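PDB 5MQ6: polycyclic ketone monooxygenase from Myceliophthora thermophila, which uses FAD and NADPH to insert one oxygen atom beside the carbonyl of bulky, often polycyclic ketones, turning them into esters or lactones. Local coordinates for residues Gly367-Ile373 against Leu626-Met630. Numbering follows the deposited sequence.
Sequences GSPRHGI and LSQGM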
ATOM      1  N   GLY A 367       7.097  -5.369  14.013  1.00 21.49           N
ATOM      2  CA  GLY A 367       7.050  -5.264  15.472  1.00 20.73           C
ATOM      3  C   GLY A 367       6.723  -6.637  16.017  1.00 19.88           C
ATOM      4  O   GLY A 367       6.240  -7.500  15.299  1.00 26.64           O
ATOM      5  N   SER A 368       6.936  -6.829  17.291  1.00 18.29           N
ATOM      6  CA  SER A 368       6.508  -8.013  18.012  1.00 21.39           C
ATOM      7  C   SER A 368       6.197  -7.615  19.405  1.00 19.91           C
ATOM      8  O   SER A 368       6.945  -6.862  19.935  1.00 22.05           O
ATOM      9  CB  SER A 368       7.679  -9.030  18.089  1.00 21.06           C
ATOM     10  OG  SER A 368       7.278 -10.208  18.759  1.00 21.25           O
ATOM     11  N   PRO A 369       5.122  -8.127  20.032  1.00 20.66           N
ATOM     12  CA  PRO A 369       4.976  -7.807  21.459  1.00 23.63           C
ATOM     13  C   PRO A 369       5.743  -8.723  22.391  1.00 29.25           C
ATOM     14  O   PRO A 369       5.525  -8.688  23.625  1.00 35.82           O
ATOM     15  CB  PRO A 369       3.488  -8.053  21.717  1.00 20.86           C
ATOM     16  CG  PRO A 369       3.109  -9.159  20.755  1.00 21.33           C
ATOM     17  CD  PRO A 369       3.990  -8.925  19.550  1.00 21.24           C
ATOM     18  N   ARG A 370       6.581  -9.593  21.877  1.00 30.57           N
ATOM     19  CA  ARG A 370       7.040 -10.675  22.711  1.00 34.75           C
ATOM     20  C   ARG A 370       8.446 -10.498  23.185  1.00 35.76           C
ATOM     21  O   ARG A 370       8.899 -11.315  23.972  1.00 34.42           O
ATOM     22  CB  ARG A 370       6.976 -11.933  21.885  1.00 36.35           C
ATOM     23  CG  ARG A 370       6.915 -13.175  22.688  1.00 44.01           C
ATOM     24  CD  ARG A 370       7.654 -14.228  21.956  1.00 47.37           C
ATOM     25  NE  ARG A 370       6.777 -15.001  21.124  1.00 50.26           N
ATOM     26  CZ  ARG A 370       7.206 -15.804  20.151  1.00 67.69           C
ATOM     27  NH1 ARG A 370       8.521 -15.870  19.837  1.00 69.01           N
ATOM     28  NH2 ARG A 370       6.305 -16.528  19.455  1.00 71.42           N
ATOM     29  N   HIS A 371       9.176  -9.520  22.661  1.00 28.17           N
ATOM     30  CA  HIS A 371      10.579  -9.492  22.916  1.00 33.47           C
ATOM     31  C   HIS A 371      11.028  -8.222  23.576  1.00 34.56           C
ATOM     32  O   HIS A 371      12.198  -7.965  23.550  1.00 41.29           O
ATOM     33  CB  HIS A 371      11.391  -9.694  21.620  1.00 32.89           C
ATOM     34  CG  HIS A 371      11.091 -10.963  20.928  1.00 30.65           C
ATOM     35  ND1 HIS A 371      11.705 -12.150  21.257  1.00 31.83           N
ATOM     36  CD2 HIS A 371      10.200 -11.258  19.964  1.00 33.75           C
ATOM     37  CE1 HIS A 371      11.229 -13.113  20.496  1.00 34.27           C
ATOM     38  NE2 HIS A 371      10.304 -12.599  19.712  1.00 34.51           N
ATOM     39  N   GLY A 372      10.153  -7.430  24.168  1.00 40.00           N
ATOM     40  CA  GLY A 372      10.564  -6.149  24.795  1.00 40.01           C
ATOM     41  C   GLY A 372      10.858  -5.060  23.765  1.00 40.83           C
ATOM     42  O   GLY A 372      10.479  -5.190  22.618  1.00 41.92           O
ATOM     43  N   ILE A 373      11.562  -4.019  24.201  1.00 31.82           N
ATOM     44  CA  ILE A 373      11.963  -2.896  23.406  1.00 32.98           C
ATOM     45  C   ILE A 373      13.451  -2.964  23.274  1.00 30.79           C
ATOM     46  O   ILE A 373      14.139  -3.298  24.220  1.00 32.46           O
ATOM     47  CB  ILE A 373      11.508  -1.597  24.093  1.00 37.84           C
ATOM     48  CG1 ILE A 373       9.986  -1.446  23.874  1.00 35.63           C
ATOM     49  CG2 ILE A 373      12.272  -0.386  23.547  1.00 37.56           C
ATOM     50  CD1 ILE A 373       9.225  -0.670  24.925  1.00 38.21           C
ATOM     51  N   LEU A 626       5.736   2.310  16.338  1.00 17.91           N
ATOM     52  CA  LEU A 626       5.842   1.525  17.522  1.00 19.82           C
ATOM     53  C   LEU A 626       6.434   0.173  17.067  1.00 21.42           C
ATOM     54  O   LEU A 626       6.382  -0.150  15.893  1.00 21.86           O
ATOM     55  CB  LEU A 626       4.465   1.336  18.073  1.00 21.15           C
ATOM     56  CG  LEU A 626       3.674   2.553  18.480  1.00 18.52           C
ATOM     57  CD1 LEU A 626       2.297   2.084  18.840  1.00 19.90           C
ATOM     58  CD2 LEU A 626       4.295   3.166  19.722  1.00 20.74           C
ATOM     59  N   SER A 627       7.032  -0.586  17.988  1.00 20.59           N
ATOM     60  CA  SER A 627       7.769  -1.799  17.670  1.00 21.43           C
ATOM     61  C   SER A 627       7.039  -3.068  18.174  1.00 23.74           C
ATOM     62  O   SER A 627       7.629  -4.164  18.128  1.00 24.21           O
ATOM     63  CB  SER A 627       9.179  -1.748  18.264  1.00 20.51           C
ATOM     64  OG  SER A 627       9.134  -1.717  19.680  1.00 17.32           O
ATOM     65  N   GLN A 628       5.793  -2.923  18.666  1.00 18.73           N
ATOM     66  CA  GLN A 628       5.156  -3.994  19.365  1.00 20.81           C
ATOM     67  C   GLN A 628       4.020  -4.709  18.668  1.00 21.93           C
ATOM     68  O   GLN A 628       3.408  -5.608  19.266  1.00 25.97           O
ATOM     69  CB  GLN A 628       4.718  -3.513  20.715  1.00 22.32           C
ATOM     70  CG  GLN A 628       5.839  -2.900  21.572  1.00 23.74           C
ATOM     71  CD  GLN A 628       6.855  -3.906  22.066  1.00 28.50           C
ATOM     72  OE1 GLN A 628       6.559  -4.652  22.959  1.00 33.47           O
ATOM     73  NE2 GLN A 628       8.068  -3.931  21.482  1.00 29.24           N
ATOM     74  N   GLY A 629       3.780  -4.347  17.411  1.00 20.61           N
ATOM     75  CA  GLY A 629       2.699  -4.867  16.559  1.00 20.20           C
ATOM     76  C   GLY A 629       1.298  -4.307  16.656  1.00 19.98           C
ATOM     77  O   GLY A 629       0.902  -3.591  17.647  1.00 18.29           O
ATOM     78  N   MET A 630       0.510  -4.659  15.647  1.00 21.27           N
ATOM     79  CA  MET A 630      -0.837  -4.076  15.502  1.00 21.91           C
ATOM     80  C   MET A 630      -1.749  -4.338  16.727  1.00 22.22           C
ATOM     81  O   MET A 630      -2.446  -3.431  17.216  1.00 23.12           O
ATOM     82  CB  MET A 630      -1.506  -4.484  14.183  1.00 20.70           C
ATOM     83  CG  MET A 630      -2.883  -3.830  14.012  1.00 22.77           C
ATOM     84  SD  MET A 630      -2.791  -2.013  13.743  1.00 25.36           S
ATOM     85  CE  MET A 630      -1.585  -1.805  12.527  1.00 28.65           C
TER
HETATM   86  O   HOH W   1       7.531  -6.866  24.341  1.00 37.08           O
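Gln-628 reaches with its amide into the curl of loop 367-373 and is held there directly through NE2 and, by way of a water, at OE1. Its NE2 gives one hydrogen to Gly-372 O at 2.9 Å, arriving from above that carbonyl's plane, and the other to Ser-627 OG of its own segment at 3.0 Å. Both acceptors lie near the plane of the amide, which fixes its rotation. A bend at chi2 (-70°) folds the chain back, bringing the amide to the loop although CB points away from it.

The tight part is the buried backbone contact at Gly-367 and Ser-368. Ser-368 N donates to Ser-627 O at 2.9 Å. Gln-628 CA lies 3.4 Å from Ser-368 O, in a CA-H...O contact. Gly-367, with positive phi, brings its CA to 2.9 Å from Ser-627 O. On the exposed side the fit is looser: the Ile-373 side chain crosses that of Gln-628 at about a right angle, its CG1 3.9 Å from Gln-628 NE2, and the water joins OE1 of Gln-628 to Gly-372 N, with a weak bond to Pro-369 O.

Ser-627 OG is also hydrogen-bonded to His-586 ND1, just past helix 573-585, and Ser-368 OG to Thr-341 O. Away from the cofactor sites, the contact ties the loop between helices 363-366 and 378-406 to the loop that leads, through Gly-629 at the N-cap position, into helix 630-641.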